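Side-chain contacts in phage-like element PBSX protein XkdH (Bacillus subtilis, PDB 3F3B), which is of unknown function but probably serves as a small beta-barrel component of the particle encoded by the defective prophage PBSX: residues Cys50-Lys55 with Ile88-His93; Thr56-Gln61 with Gln66-Ser71; Asp86-Ile89 with Lys94-Leu97. One frame throughout, in Å; residues are numbered along the deposited sequence.

In the fold
Strand 9-19, the first of the curled antiparallel sheet, pairs with both strand 48-61 and strand 87-90. Contact 1 bridges the latter two by side chains alone, closing a loop of 32 residues between Cys50-Lys55 and Ile88-His93. Within that loop, contact 2 is the local hairpin of strands 48-61 and 66-77, a surface arm about 17 Å (centre to centre) from the middle of the chain. Contact 3, a second hairpin, opens at Asp86 before contact 1 has closed and ends at Leu97, sharing Ile88 and Ile89 with it; it lies close to the chain's centre. Contacts 2 and 3 follow in series, while the Trp90 ring of contact 1 touches Tyr69 and Tyr95.

Contact 1 (Cys50-Lys55 with Ile88-His93). With PO4 (phosphate ion), chain B.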
loop_
_atom_site.group_PDB
_atom_site.type_symbol
_atom_site.label_atom_id
_atom_site.label_comp_id
_atom_site.label_asym_id
_atom_site.label_seq_id
_atom_site.Cartn_x
_atom_site.Cartn_y
_atom_site.Cartn_z
ATOM N N CYS A 50 2.026 12.067 -4.864
ATOM C CA CYS A 50 2.824 11.061 -5.547
ATOM C C CYS A 50 2.481 11.063 -7.036
ATOM O O CYS A 50 1.551 11.744 -7.474
ATOM C CB CYS A 50 2.515 9.687 -4.964
ATOM S SG CYS A 50 0.765 9.251 -5.106
ATOM N N TYR A 51 3.243 10.305 -7.813
ATOM C CA TYR A 51 2.985 10.184 -9.239
ATOM C C TYR A 51 3.434 8.793 -9.654
ATOM O O TYR A 51 4.339 8.222 -9.041
ATOM C CB TYR A 51 3.706 11.291 -10.023
ATOM C CG TYR A 51 5.205 11.173 -10.140
ATOM C CD1 TYR A 51 5.785 10.383 -11.130
ATOM C CD2 TYR A 51 6.046 11.899 -9.301
ATOM C CE1 TYR A 51 7.163 10.322 -11.290
ATOM C CE2 TYR A 51 7.432 11.845 -9.452
ATOM C CZ TYR A 51 7.982 11.054 -10.452
ATOM O OH TYR A 51 9.349 11.000 -10.618
ATOM N N PHE A 52 2.800 8.235 -10.679
ATOM C CA PHE A 52 3.142 6.879 -11.092
ATOM C C PHE A 52 3.784 6.706 -12.462
ATOM O O PHE A 52 3.638 7.543 -13.349
ATOM C CB PHE A 52 1.895 5.983 -11.075
ATOM C CG PHE A 52 0.965 6.212 -9.913
ATOM C CD1 PHE A 52 1.449 6.411 -8.626
ATOM C CD2 PHE A 52 -0.419 6.153 -10.104
ATOM C CE1 PHE A 52 0.563 6.541 -7.541
ATOM C CE2 PHE A 52 -1.305 6.280 -9.036
ATOM C CZ PHE A 52 -0.811 6.474 -7.749
ATOM N N THR A 53 4.499 5.593 -12.611
ATOM C CA THR A 53 5.108 5.193 -13.879
ATOM C C THR A 53 4.947 3.674 -13.915
ATOM O O THR A 53 4.372 3.091 -12.988
ATOM C CB THR A 53 6.595 5.559 -13.984
ATOM O OG1 THR A 53 7.359 4.765 -13.067
ATOM C CG2 THR A 53 6.788 7.043 -13.692
ATOM N N GLU A 54 5.442 3.042 -14.977
ATOM C CA GLU A 54 5.326 1.589 -15.150
ATOM C C GLU A 54 3.924 1.105 -14.780
ATOM O O GLU A 54 3.768 0.059 -14.159
ATOM C CB GLU A 54 6.344 0.842 -14.284
ATOM C CG GLU A 54 7.685 1.521 -14.134
ATOM C CD GLU A 54 8.749 0.601 -13.560
ATOM O OE1 GLU A 54 8.436 -0.281 -12.720
ATOM O OE2 GLU A 54 9.919 0.773 -13.948
ATOM N N LYS A 55 2.900 1.862 -15.159
ATOM C CA LYS A 55 1.538 1.469 -14.832
ATOM C C LYS A 55 1.112 0.232 -15.614
ATOM O O LYS A 55 1.436 0.073 -16.793
ATOM C CB LYS A 55 0.579 2.624 -15.093
ATOM C CG LYS A 55 0.970 3.896 -14.364
ATOM C CD LYS A 55 -0.160 4.910 -14.352
ATOM C CE LYS A 55 -0.605 5.276 -15.752
ATOM N NZ LYS A 55 -1.684 6.304 -15.720
ATOM N N ILE A 88 -1.962 1.712 0.676
ATOM C CA ILE A 88 -2.254 3.059 0.224
ATOM C C ILE A 88 -3.614 3.047 -0.454
ATOM O O ILE A 88 -3.969 2.090 -1.148
ATOM C CB ILE A 88 -1.189 3.608 -0.765
ATOM C CG1 ILE A 88 -1.308 2.901 -2.118
ATOM C CG2 ILE A 88 0.209 3.438 -0.173
ATOM C CD1 ILE A 88 -0.477 3.540 -3.217
ATOM N N ILE A 89 -4.379 4.107 -0.222
ATOM C CA ILE A 89 -5.703 4.247 -0.799
ATOM C C ILE A 89 -5.660 5.379 -1.820
ATOM O O ILE A 89 -5.406 6.533 -1.466
ATOM C CB ILE A 89 -6.745 4.616 0.271
ATOM C CG1 ILE A 89 -6.688 3.629 1.447
ATOM C CG2 ILE A 89 -8.129 4.665 -0.363
ATOM C CD1 ILE A 89 -7.245 2.261 1.165
ATOM N N TRP A 90 -5.888 5.041 -3.085
ATOM C CA TRP A 90 -5.901 6.025 -4.155
ATOM C C TRP A 90 -7.205 5.846 -4.912
ATOM O O TRP A 90 -7.473 4.771 -5.452
ATOM C CB TRP A 90 -4.721 5.818 -5.099
ATOM C CG TRP A 90 -4.838 6.612 -6.368
ATOM C CD1 TRP A 90 -4.812 7.973 -6.494
ATOM C CD2 TRP A 90 -5.040 6.091 -7.687
ATOM N NE1 TRP A 90 -4.985 8.333 -7.811
ATOM C CE2 TRP A 90 -5.130 7.196 -8.565
ATOM C CE3 TRP A 90 -5.156 4.795 -8.213
ATOM C CZ2 TRP A 90 -5.331 7.048 -9.944
ATOM C CZ3 TRP A 90 -5.356 4.645 -9.584
ATOM C CH2 TRP A 90 -5.442 5.769 -10.434
ATOM N N GLU A 91 -8.019 6.897 -4.929
ATOM C CA GLU A 91 -9.312 6.873 -5.606
ATOM C C GLU A 91 -10.175 5.689 -5.193
ATOM O O GLU A 91 -10.731 4.979 -6.030
ATOM C CB GLU A 91 -9.111 6.885 -7.122
ATOM C CG GLU A 91 -8.706 8.251 -7.656
ATOM C CD GLU A 91 -8.462 8.247 -9.148
ATOM O OE1 GLU A 91 -8.277 9.347 -9.720
ATOM O OE2 GLU A 91 -8.447 7.145 -9.748
ATOM N N ASN A 92 -10.276 5.484 -3.887
ATOM C CA ASN A 92 -11.081 4.409 -3.322
ATOM C C ASN A 92 -10.588 2.987 -3.527
ATOM O O ASN A 92 -11.317 2.038 -3.247
ATOM C CB ASN A 92 -12.521 4.506 -3.827
ATOM C CG ASN A 92 -13.182 5.800 -3.433
ATOM O OD1 ASN A 92 -13.169 6.183 -2.261
ATOM N ND2 ASN A 92 -13.772 6.487 -4.410
ATOM N N HIS A 93 -9.374 2.814 -4.023
ATOM C CA HIS A 93 -8.878 1.456 -4.183
ATOM C C HIS A 93 -7.673 1.217 -3.292
ATOM O O HIS A 93 -6.899 2.136 -3.012
ATOM C CB HIS A 93 -8.524 1.158 -5.640
ATOM C CG HIS A 93 -9.719 1.006 -6.527
ATOM N ND1 HIS A 93 -10.300 2.069 -7.186
ATOM C CD2 HIS A 93 -10.454 -0.085 -6.851
ATOM C CE1 HIS A 93 -11.339 1.639 -7.879
ATOM N NE2 HIS A 93 -11.454 0.337 -7.694
HETATM P P PO4 B . -6.234 11.813 -7.700
HETATM O O1 PO4 B . -7.587 11.241 -7.461
HETATM O O2 PO4 B . -6.365 13.179 -8.271
HETATM O O3 PO4 B . -5.494 11.882 -6.417
HETATM O O4 PO4 B . -5.494 10.951 -8.654
#
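Trp90, whose indole meets Phe52 across the contact, spends its one polar side-chain atom on a phosphate ion: NE1 donates to O4 at 2.8 Å in a nearly straight bond (165°), with the oxygen lying at the ring edge in its plane. His9 ND1 and Arg10 N also bond to this anion, which probably came from the crystallisation liquor. The setting is the tip of a tight two-residue beta hairpin, where a type I' turn runs from Trp90 to His93 through the left-handed residues Glu91 and Asn92. It is closed by a reciprocal backbone pair, Trp90 N to His93 O and His93 N to Trp90 O. With CG anti to the backbone N (chi1 168°), the indole leans from the turn toward strand 48-61. There Phe52 arrives edge first in a T-shaped pair, its ring plane at 88° to the five-membered ring of the indole and the centroids 5.3 Å apart. On the other side of the indole, Glu91 OE2 sits toward the rim, so the ring lies between a carboxylate oxygen and an aromatic edge. The second carboxylate oxygen, Glu91 OE1, comes within 3.0 Å of phosphate O1. His9 of strand 9-19 touches both aromatic rings, and Phe52 stacks on Phe72, which places the pair in an aromatic cluster joining four strands of the curled sheet. The closest edge atom is Phe52 CE2, over the centre of the indole and 4.0 Å from Trp90 CE2.

Contact 2 (Thr56-Gln61 with Gln66-Ser71)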
loop_
_atom_site.group_PDB
_atom_site.type_symbol
_atom_site.label_atom_id
_atom_site.label_comp_id
_atom_site.label_asym_id
_atom_site.label_seq_id
_atom_site.Cartn_x
_atom_site.Cartn_y
_atom_site.Cartn_z
ATOM N N THR A 56 0.389 -0.645 -14.932
ATOM C CA THR A 56 -0.087 -1.892 -15.505
ATOM C C THR A 56 -1.581 -2.003 -15.238
ATOM O O THR A 56 -2.045 -1.675 -14.151
ATOM C CB THR A 56 0.654 -3.098 -14.856
ATOM O OG1 THR A 56 2.019 -3.106 -15.293
ATOM C CG2 THR A 56 -0.006 -4.421 -15.218
ATOM N N GLN A 57 -2.331 -2.456 -16.234
ATOM C CA GLN A 57 -3.771 -2.612 -16.088
ATOM C C GLN A 57 -4.094 -4.085 -16.222
ATOM O O GLN A 57 -3.241 -4.868 -16.637
ATOM C CB GLN A 57 -4.499 -1.815 -17.173
ATOM C CG GLN A 57 -4.335 -0.309 -17.047
ATOM C CD GLN A 57 -4.864 0.452 -18.255
ATOM O OE1 GLN A 57 -4.227 0.488 -19.315
ATOM N NE2 GLN A 57 -6.038 1.059 -18.102
ATOM N N GLN A 58 -5.311 -4.470 -15.858
ATOM C CA GLN A 58 -5.719 -5.865 -15.967
ATOM C C GLN A 58 -7.234 -5.951 -16.075
ATOM O O GLN A 58 -7.954 -5.107 -15.542
ATOM C CB GLN A 58 -5.223 -6.668 -14.759
ATOM C CG GLN A 58 -6.209 -6.792 -13.609
ATOM C CD GLN A 58 -5.606 -7.511 -12.408
ATOM O OE1 GLN A 58 -4.823 -6.933 -11.651
ATOM N NE2 GLN A 58 -5.959 -8.780 -12.239
ATOM N N LEU A 59 -7.720 -6.960 -16.786
ATOM C CA LEU A 59 -9.156 -7.127 -16.950
ATOM C C LEU A 59 -9.620 -7.984 -15.784
ATOM O O LEU A 59 -9.126 -9.094 -15.597
ATOM C CB LEU A 59 -9.460 -7.823 -18.278
ATOM C CG LEU A 59 -10.902 -7.737 -18.780
ATOM C CD1 LEU A 59 -11.237 -6.292 -19.108
ATOM C CD2 LEU A 59 -11.074 -8.608 -20.014
ATOM N N ILE A 60 -10.557 -7.468 -14.993
ATOM C CA ILE A 60 -11.042 -8.212 -13.838
ATOM C C ILE A 60 -12.470 -8.709 -14.002
ATOM O O ILE A 60 -13.009 -9.362 -13.112
ATOM C CB ILE A 60 -10.952 -7.364 -12.545
ATOM C CG1 ILE A 60 -12.028 -6.273 -12.545
ATOM C CG2 ILE A 60 -9.568 -6.730 -12.437
ATOM C CD1 ILE A 60 -12.056 -5.436 -11.270
ATOM N N GLN A 61 -13.085 -8.401 -15.137
ATOM C CA GLN A 61 -14.450 -8.841 -15.396
ATOM C C GLN A 61 -14.761 -8.765 -16.887
ATOM O O GLN A 61 -14.151 -7.978 -17.616
ATOM C CB GLN A 61 -15.445 -7.967 -14.625
ATOM C CG GLN A 61 -16.902 -8.393 -14.790
ATOM C CD GLN A 61 -17.883 -7.372 -14.242
ATOM O OE1 GLN A 61 -17.797 -6.963 -13.079
ATOM N NE2 GLN A 61 -18.830 -6.959 -15.078
ATOM N N GLN A 66 -14.154 -4.997 -17.568
ATOM C CA GLN A 66 -13.733 -4.137 -16.472
ATOM C C GLN A 66 -12.221 -4.155 -16.374
ATOM O O GLN A 66 -11.606 -5.215 -16.235
ATOM C CB GLN A 66 -14.324 -4.613 -15.146
ATOM C CG GLN A 66 -15.819 -4.471 -15.043
ATOM C CD GLN A 66 -16.231 -3.848 -13.730
ATOM O OE1 GLN A 66 -15.786 -4.275 -12.658
ATOM N NE2 GLN A 66 -17.090 -2.837 -13.799
ATOM N N THR A 67 -11.618 -2.981 -16.447
ATOM C CA THR A 67 -10.179 -2.897 -16.363
ATOM C C THR A 67 -9.756 -1.943 -15.273
ATOM O O THR A 67 -10.270 -0.834 -15.176
ATOM C CB THR A 67 -9.580 -2.461 -17.704
ATOM O OG1 THR A 67 -9.743 -3.526 -18.653
ATOM C CG2 THR A 67 -8.096 -2.135 -17.550
ATOM N N VAL A 68 -8.821 -2.395 -14.446
ATOM C CA VAL A 68 -8.306 -1.596 -13.343
ATOM C C VAL A 68 -6.779 -1.606 -13.391
ATOM O O VAL A 68 -6.175 -2.345 -14.178
ATOM C CB VAL A 68 -8.738 -2.179 -11.986
ATOM C CG1 VAL A 68 -10.246 -2.311 -11.926
ATOM C CG2 VAL A 68 -8.080 -3.535 -11.778
ATOM N N TYR A 69 -6.157 -0.775 -12.562
ATOM C CA TYR A 69 -4.704 -0.745 -12.499
ATOM C C TYR A 69 -4.283 -1.914 -11.621
ATOM O O TYR A 69 -4.818 -2.108 -10.533
ATOM C CB TYR A 69 -4.219 0.574 -11.899
ATOM C CG TYR A 69 -4.336 1.736 -12.855
ATOM C CD1 TYR A 69 -3.356 1.971 -13.816
ATOM C CD2 TYR A 69 -5.446 2.577 -12.824
ATOM C CE1 TYR A 69 -3.474 3.016 -14.728
ATOM C CE2 TYR A 69 -5.578 3.624 -13.730
ATOM C CZ TYR A 69 -4.590 3.838 -14.679
ATOM O OH TYR A 69 -4.722 4.866 -15.580
ATOM N N HIS A 70 -3.347 -2.714 -12.109
ATOM C CA HIS A 70 -2.882 -3.859 -11.347
ATOM C C HIS A 70 -1.727 -3.441 -10.451
ATOM O O HIS A 70 -1.619 -3.877 -9.305
ATOM C CB HIS A 70 -2.437 -4.976 -12.296
ATOM C CG HIS A 70 -1.768 -6.122 -11.605
ATOM N ND1 HIS A 70 -2.406 -6.894 -10.657
ATOM C CD2 HIS A 70 -0.514 -6.618 -11.714
ATOM C CE1 HIS A 70 -1.572 -7.816 -10.212
ATOM N NE2 HIS A 70 -0.417 -7.670 -10.837
ATOM N N SER A 71 -0.864 -2.585 -10.976
ATOM C CA SER A 71 0.271 -2.124 -10.206
ATOM C C SER A 71 0.937 -0.936 -10.885
ATOM O O SER A 71 0.652 -0.616 -12.040
ATOM C CB SER A 71 1.288 -3.252 -10.061
ATOM O OG SER A 71 1.931 -3.511 -11.299
#
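The side chains of Tyr69 and Gln57 run alongside each other, amide and ring planes 22° apart; what touches the ring is Gln57 CG, obliquely, 4.1 Å from Tyr69 CD1. One residue further on, the His70 imidazole has the methyl CG2 of Thr56 at its edge, near the ring plane. His70 CG lies anti to the backbone N, which carries the imidazole alongside Thr56 and over to the Gln58 amide. That amide approaches the ring obliquely, its plane turned 69° from the imidazole. His70 ND1 donates to Gln58 OE1 at 2.6 Å, but the N-H...O angle of 120° makes this a weak bond. These groups decorate a beta hairpin whose strands form a twisted antiparallel ladder, with a classic beta bulge at the inner end: His70 and Ser71 both face Thr56. Thr56 N donates to Ser71 O, and His70 N to Thr56 O, so the single residue is gripped through both its backbone polar atoms. Beyond the bulge, Gln58 and Val68 form a hydrogen-bonded pair in which each N-H reaches the other's carbonyl, and Ile60 N donates to Gln66 O at 2.8 Å. Apolar contact is modest. The branch CG2 of Ile60 meets Val68 CG2 at 3.6 Å, the side chains crossing at about a right angle, while Ile60 CD1 reaches the other valine methyl, CG1. Thr67 CG2 lies against Gln57 CB. Toward the turn, Gln61 CB packs on Gln66 CG at 3.5 Å. On the opposite edge of strand 66-77 runs strand 107-114: the His70 backbone bonds to Arg114, the side chains of Gln58 and Val68 touch Arg114, and those of His70 and Ser71 touch Val113.

Contact 3 (Asp86-Ile89 with Lys94-Leu97); sequences DKII and KYIL. With PO4 (phosphate ion), chain C.
Ile88 and Tyr95 satisfy each other's backbone: Ile88 N donates to Tyr95 O at 2.8 Å and Tyr95 N to Ile88 O at 2.9 Å. This is the hydrogen-bonded pair in the middle of an antiparallel beta hairpin, between the non-hydrogen-bonded pairs Lys87-Ile96 and Ile89-Lys94. A third bond runs from Leu97 N to Asp86 O at 3.0 Å. Two of these carbonyls also receive CA-H...O contacts, Asp86 O from Ile96 CA and Tyr95 O from Lys87 CA. The backbone polar groups of Lys87, Ile89 and Ile96 are turned outward to the flanking strands, where they bond to Tyr14, Asp12 and Val113. The buried carboxylate of Asp86 has partners of its own: OD1 takes a hydrogen bond from His15 ND1 and OD2 one from Arg83 N, while its CB packs on Leu97 CD1 at 3.5 Å. Beside Tyr95, Ile88 carries CG1 between the backbone N and the carbonyl carbon (chi1 72°), which lays that branch 3.4 Å from Tyr95 CB; its other branch, CG2, meets Leu97 CD2. On the opposite face Ile89 CD1 lies alongside Lys94 CG. The Lys94 N-H points almost straight (172°) at O2 of a phosphate ion, probably from the crystallisation liquor, 3.1 Å away. One face of the hairpin, with Ile88 and Tyr95, is thus buried; the other mixes Ile89 and Ile96 with the two lysines. There Lys87 makes a cation-pi contact with Tyr14, yet its NZ stands just 4.5 Å from Lys94 NZ, a closeness of like charges that is probably unfavourable.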
loop_
_atom_site.group_PDB
_atom_site.type_symbol
_atom_site.label_atom_id
_atom_site.label_comp_id
_atom_site.label_asym_id
_atom_site.label_seq_id
_atom_site.Cartn_x
_atom_site.Cartn_y
_atom_site.Cartn_z
ATOM N N ASP A 86 2.873 -1.336 3.296
ATOM C CA ASP A 86 2.015 -0.202 3.598
ATOM C C ASP A 86 0.785 -0.385 2.735
ATOM O O ASP A 86 0.876 -0.964 1.648
ATOM C CB ASP A 86 2.645 1.119 3.156
ATOM C CG ASP A 86 3.449 1.775 4.230
ATOM O OD1 ASP A 86 3.459 1.251 5.370
ATOM O OD2 ASP A 86 4.068 2.818 3.924
ATOM N N LYS A 87 -0.357 0.102 3.205
ATOM C CA LYS A 87 -1.571 0.042 2.403
ATOM C C LYS A 87 -1.843 1.477 1.975
ATOM O O LYS A 87 -1.913 2.374 2.817
ATOM C CB LYS A 87 -2.766 -0.472 3.208
ATOM C CG LYS A 87 -4.096 -0.354 2.449
ATOM C CD LYS A 87 -5.258 -1.031 3.173
ATOM C CE LYS A 87 -5.589 -0.344 4.491
ATOM N NZ LYS A 87 -6.723 -1.011 5.174
ATOM N N ILE A 88 -1.962 1.712 0.676
ATOM C CA ILE A 88 -2.254 3.059 0.224
ATOM C C ILE A 88 -3.614 3.047 -0.454
ATOM O O ILE A 88 -3.969 2.090 -1.148
ATOM C CB ILE A 88 -1.189 3.608 -0.765
ATOM C CG1 ILE A 88 -1.308 2.901 -2.118
ATOM C CG2 ILE A 88 0.209 3.438 -0.173
ATOM C CD1 ILE A 88 -0.477 3.540 -3.217
ATOM N N ILE A 89 -4.379 4.107 -0.222
ATOM C CA ILE A 89 -5.703 4.247 -0.799
ATOM C C ILE A 89 -5.660 5.379 -1.820
ATOM O O ILE A 89 -5.406 6.533 -1.466
ATOM C CB ILE A 89 -6.745 4.616 0.271
ATOM C CG1 ILE A 89 -6.688 3.629 1.447
ATOM C CG2 ILE A 89 -8.129 4.665 -0.363
ATOM C CD1 ILE A 89 -7.245 2.261 1.165
ATOM N N LYS A 94 -7.538 -0.026 -2.843
ATOM C CA LYS A 94 -6.448 -0.437 -1.972
ATOM C C LYS A 94 -5.234 -0.964 -2.742
ATOM O O LYS A 94 -5.368 -1.690 -3.728
ATOM C CB LYS A 94 -6.952 -1.511 -1.006
ATOM C CG LYS A 94 -8.073 -1.020 -0.091
ATOM C CD LYS A 94 -8.595 -2.117 0.822
ATOM C CE LYS A 94 -9.606 -1.554 1.816
ATOM N NZ LYS A 94 -10.133 -2.585 2.763
ATOM N N TYR A 95 -4.048 -0.589 -2.281
ATOM C CA TYR A 95 -2.801 -1.032 -2.896
ATOM C C TYR A 95 -1.825 -1.342 -1.772
ATOM O O TYR A 95 -1.863 -0.710 -0.710
ATOM C CB TYR A 95 -2.218 0.067 -3.790
ATOM C CG TYR A 95 -3.087 0.401 -4.969
ATOM C CD1 TYR A 95 -3.050 -0.375 -6.125
ATOM C CD2 TYR A 95 -4.002 1.448 -4.908
ATOM C CE1 TYR A 95 -3.907 -0.122 -7.190
ATOM C CE2 TYR A 95 -4.869 1.711 -5.970
ATOM C CZ TYR A 95 -4.818 0.920 -7.106
ATOM O OH TYR A 95 -5.689 1.154 -8.148
ATOM N N ILE A 96 -0.968 -2.329 -1.995
ATOM C CA ILE A 96 0.028 -2.685 -1.000
ATOM C C ILE A 96 1.398 -2.474 -1.615
ATOM O O ILE A 96 1.613 -2.831 -2.769
ATOM C CB ILE A 96 -0.084 -4.162 -0.575
ATOM C CG1 ILE A 96 -1.509 -4.460 -0.107
ATOM C CG2 ILE A 96 0.907 -4.453 0.556
ATOM C CD1 ILE A 96 -1.994 -3.518 0.988
ATOM N N LEU A 97 2.313 -1.875 -0.859
ATOM C CA LEU A 97 3.671 -1.666 -1.353
ATOM C C LEU A 97 4.379 -3.018 -1.227
ATOM O O LEU A 97 4.558 -3.530 -0.130
ATOM C CB LEU A 97 4.370 -0.584 -0.528
ATOM C CG LEU A 97 3.535 0.700 -0.418
ATOM C CD1 LEU A 97 4.379 1.806 0.184
ATOM C CD2 LEU A 97 3.018 1.122 -1.792
HETATM P P PO4 C . -9.391 -3.279 -4.035
HETATM O O1 PO4 C . -9.196 -4.159 -2.853
HETATM O O2 PO4 C . -9.845 -1.939 -3.586
HETATM O O3 PO4 C . -8.105 -3.147 -4.771
HETATM O O4 PO4 C . -10.416 -3.876 -4.932
#